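Long-range contact in DUF5625 domain-containing protein (Sulfurospirillum deleyianum, PDB 3NKG), which is of unknown function but folds into a domain built mainly of antiparallel beta sheets with two short helices: residues Y63-G68 and T132-T137. Sequence-based numbering, arbitrary orientation.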
ATOM      1  N   TYR A  63      -3.566  10.624   3.728  1.00 17.45           N
ATOM      2  CA  TYR A  63      -4.483  10.210   4.787  1.00 24.88           C
ATOM      3  C   TYR A  63      -3.720   9.436   5.863  1.00 28.61           C
ATOM      4  O   TYR A  63      -2.882   8.596   5.549  1.00 31.26           O
ATOM      5  CB  TYR A  63      -5.603   9.358   4.180  1.00 22.92           C
ATOM      6  CG  TYR A  63      -6.426  10.106   3.157  1.00 22.88           C
ATOM      7  CD1 TYR A  63      -6.024  10.168   1.823  1.00 21.02           C
ATOM      8  CD2 TYR A  63      -7.608  10.749   3.520  1.00 27.49           C
ATOM      9  CE1 TYR A  63      -6.752  10.869   0.887  1.00 17.38           C
ATOM     10  CE2 TYR A  63      -8.365  11.467   2.581  1.00 21.93           C
ATOM     11  CZ  TYR A  63      -7.924  11.523   1.265  1.00 20.73           C
ATOM     12  OH  TYR A  63      -8.659  12.194   0.309  1.00 23.31           O
ATOM     13  N   ASP A  64      -3.993   9.728   7.129  1.00 29.64           N
ATOM     14  CA  ASP A  64      -3.355   9.021   8.244  1.00 23.58           C
ATOM     15  C   ASP A  64      -3.873   7.585   8.312  1.00 21.76           C
ATOM     16  O   ASP A  64      -5.069   7.378   8.452  1.00 22.76           O
ATOM     17  CB  ASP A  64      -3.673   9.757   9.543  1.00 25.35           C
ATOM     18  CG  ASP A  64      -2.841   9.279  10.720  1.00 35.46           C
ATOM     19  OD1 ASP A  64      -2.414   8.085  10.746  1.00 31.86           O
ATOM     20  OD2 ASP A  64      -2.636  10.124  11.629  1.00 25.95           O
ATOM     21  N   PRO A  65      -2.979   6.583   8.197  1.00 24.30           N
ATOM     22  CA  PRO A  65      -3.469   5.195   8.208  1.00 20.77           C
ATOM     23  C   PRO A  65      -4.089   4.792   9.553  1.00 23.36           C
ATOM     24  O   PRO A  65      -4.851   3.831   9.620  1.00 27.65           O
ATOM     25  CB  PRO A  65      -2.203   4.363   7.936  1.00 23.94           C
ATOM     26  CG  PRO A  65      -1.050   5.259   8.337  1.00 25.06           C
ATOM     27  CD  PRO A  65      -1.517   6.666   8.012  1.00 30.01           C
ATOM     28  N   ARG A  66      -3.766   5.523  10.619  0.62 25.11           N
ATOM     29  CA  ARG A  66      -4.280   5.171  11.945  0.62 28.88           C
ATOM     30  C   ARG A  66      -5.793   5.384  12.059  0.62 29.70           C
ATOM     31  O   ARG A  66      -6.485   4.590  12.687  0.62 30.99           O
ATOM     32  CB  ARG A  66      -3.537   5.944  13.047  0.62 32.33           C
ATOM     33  CG  ARG A  66      -2.026   5.719  13.032  0.62 40.21           C
ATOM     34  CD  ARG A  66      -1.289   6.630  14.008  0.62 37.00           C
ATOM     35  NE  ARG A  66      -1.506   8.049  13.728  0.62 35.69           N
ATOM     36  CZ  ARG A  66      -0.965   9.032  14.445  0.62 37.97           C
ATOM     37  NH1 ARG A  66      -0.169   8.749  15.474  0.62 27.35           N
ATOM     38  NH2 ARG A  66      -1.205  10.299  14.134  0.62 40.66           N
ATOM     39  N   ASP A  67      -6.310   6.449  11.459  1.00 23.35           N
ATOM     40  CA  ASP A  67      -7.731   6.757  11.607  1.00 23.93           C
ATOM     41  C   ASP A  67      -8.394   7.236  10.337  1.00 26.68           C
ATOM     42  O   ASP A  67      -9.584   7.551  10.336  1.00 23.32           O
ATOM     43  CB  ASP A  67      -7.938   7.787  12.714  1.00 32.42           C
ATOM     44  CG  ASP A  67      -7.095   9.015  12.522  1.00 35.46           C
ATOM     45  OD1 ASP A  67      -6.600   9.219  11.397  1.00 36.11           O
ATOM     46  OD2 ASP A  67      -6.930   9.775  13.497  1.00 38.14           O
ATOM     47  N   GLY A  68      -7.628   7.307   9.254  1.00 21.15           N
ATOM     48  CA  GLY A  68      -8.195   7.701   7.970  1.00 21.22           C
ATOM     49  C   GLY A  68      -8.319   9.214   7.812  1.00 23.87           C
ATOM     50  O   GLY A  68      -8.783   9.689   6.783  1.00 25.68           O
ATOM     51  N   THR A 132       4.983   5.310  -1.747  1.00 20.88           N
ATOM     52  CA  THR A 132       4.193   4.357  -0.974  1.00 20.77           C
ATOM     53  C   THR A 132       2.721   4.738  -0.979  1.00 22.92           C
ATOM     54  O   THR A 132       2.335   5.901  -1.181  1.00 23.22           O
ATOM     55  CB  THR A 132       4.641   4.279   0.528  1.00 31.77           C
ATOM     56  OG1 THR A 132       4.371   5.529   1.162  1.00 34.16           O
ATOM     57  CG2 THR A 132       6.116   3.959   0.658  1.00 26.90           C
ATOM     58  N   ARG A 133       1.889   3.746  -0.745  1.00 24.70           N
ATOM     59  CA  ARG A 133       0.509   4.038  -0.430  1.00 20.63           C
ATOM     60  C   ARG A 133       0.181   3.358   0.905  1.00 24.02           C
ATOM     61  O   ARG A 133       0.436   2.160   1.079  1.00 23.58           O
ATOM     62  CB  ARG A 133      -0.427   3.560  -1.520  1.00 19.18           C
ATOM     63  CG  ARG A 133      -1.857   3.679  -1.033  1.00 31.73           C
ATOM     64  CD  ARG A 133      -2.820   3.582  -2.099  1.00 28.95           C
ATOM     65  NE  ARG A 133      -2.819   4.721  -3.027  1.00 20.32           N
ATOM     66  CZ  ARG A 133      -3.454   4.658  -4.189  1.00 25.58           C
ATOM     67  NH1 ARG A 133      -4.077   3.516  -4.515  1.00 20.38           N
ATOM     68  NH2 ARG A 133      -3.457   5.695  -5.028  1.00 20.79           N
ATOM     69  N   ASP A 134      -0.317   4.149   1.852  1.00 22.61           N
ATOM     70  CA  ASP A 134      -0.651   3.684   3.192  1.00 23.60           C
ATOM     71  C   ASP A 134      -2.043   3.041   3.149  1.00 36.88           C
ATOM     72  O   ASP A 134      -2.995   3.655   2.663  1.00 46.10           O
ATOM     73  CB  ASP A 134      -0.607   4.860   4.174  1.00 28.70           C
ATOM     74  CG  ASP A 134       0.841   5.291   4.531  1.00 45.00           C
ATOM     75  OD1 ASP A 134       1.783   4.550   4.178  1.00 44.88           O
ATOM     76  OD2 ASP A 134       1.042   6.363   5.161  1.00 43.08           O
ATOM     77  N   ILE A 135      -2.160   1.799   3.618  1.00 25.98           N
ATOM     78  CA  ILE A 135      -3.447   1.099   3.622  1.00 20.44           C
ATOM     79  C   ILE A 135      -4.147   1.250   4.973  1.00 23.30           C
ATOM     80  O   ILE A 135      -5.259   1.797   5.070  1.00 23.69           O
ATOM     81  CB  ILE A 135      -3.297  -0.411   3.353  1.00 25.83           C
ATOM     82  CG1 ILE A 135      -2.614  -0.698   2.020  1.00 27.87           C
ATOM     83  CG2 ILE A 135      -4.645  -1.093   3.369  1.00 30.38           C
ATOM     84  CD1 ILE A 135      -2.007  -2.105   1.941  1.00 26.06           C
ATOM     85  N   THR A 136      -3.506   0.748   6.022  1.00 25.59           N
ATOM     86  CA  THR A 136      -4.092   0.830   7.357  1.00 25.46           C
ATOM     87  C   THR A 136      -3.017   0.617   8.438  1.00 23.02           C
ATOM     88  O   THR A 136      -1.867   0.273   8.140  1.00 23.34           O
ATOM     89  CB  THR A 136      -5.276  -0.190   7.529  1.00 27.25           C
ATOM     90  OG1 THR A 136      -6.024   0.103   8.720  1.00 23.84           O
ATOM     91  CG2 THR A 136      -4.763  -1.637   7.590  1.00 28.55           C
ATOM     92  N   THR A 137      -3.400   0.876   9.680  1.00 23.93           N
ATOM     93  CA  THR A 137      -2.566   0.575  10.844  1.00 28.55           C
ATOM     94  C   THR A 137      -3.375  -0.351  11.744  1.00 31.70           C
ATOM     95  O   THR A 137      -4.545  -0.075  12.025  1.00 33.24           O
ATOM     96  CB  THR A 137      -2.238   1.859  11.609  1.00 32.81           C
ATOM     97  OG1 THR A 137      -1.601   2.792  10.728  1.00 29.27           O
ATOM     98  CG2 THR A 137      -1.311   1.573  12.802  1.00 35.17           C
TER
HETATM   99  O   HOH W   1      -3.968   6.022   4.781  1.00 36.24           O
HETATM  100  O   HOH W   2       0.033   9.064   5.453  1.00 42.68           O
HETATM  101  O   HOH W   3      -6.136   2.124  11.822  1.00 60.30           O
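Pro65, at the turn between strands 62-63 and 70-72, rests its ring on the side chains of Thr137 and Asp134 along strand 132-140, an outermost strand of its four-stranded antiparallel sheet. The CB edge of the ring meets Thr137 OG1 at 3.3 Å, while CD lies 3.8 Å from Asp134 OD2, giving the pyrrolidine two polar neighbours. Thr137 OG1 stands beside its own backbone N (chi1 -57°), which places it against CB and CG of Pro65 and next to CG of Arg66; its hydrogen bond, however, is with His33 ND1 on strand 30-38, the adjoining strand.

Direct polar contact amounts to a weak, bent hydrogen bond, Thr137 N to Pro65 O at 3.3 Å. Three waters lie between the remaining polar groups. One donates to Tyr63 O and, weakly, to Asp134 O; a second lies within bonding range of Tyr63 O and Asp134 OD2, the latter also accepting from Ser128 N; a third lies 2.6 Å from Arg66 O and 2.7 Å from Thr137 O.

Within the turn, the N-H of Arg66 meets Asp64 OD1 from above the carboxylate plane (2.9 Å), forming an Asx turn, and Gly68 N bonds to Asp64 O at 2.7 Å. In one of two modelled conformers, Arg66 NE and NH2 approach the same carboxylate side-on, a tentative salt bridge.

On the strand, next to this contact, Ile135 and Thr136 face Leu34 in a classic beta bulge. The turn is thus closed through Asp64, by side chain and carbonyl alike, and the loop meets the edge strand through the proline ring, one weak direct bond and bridging waters.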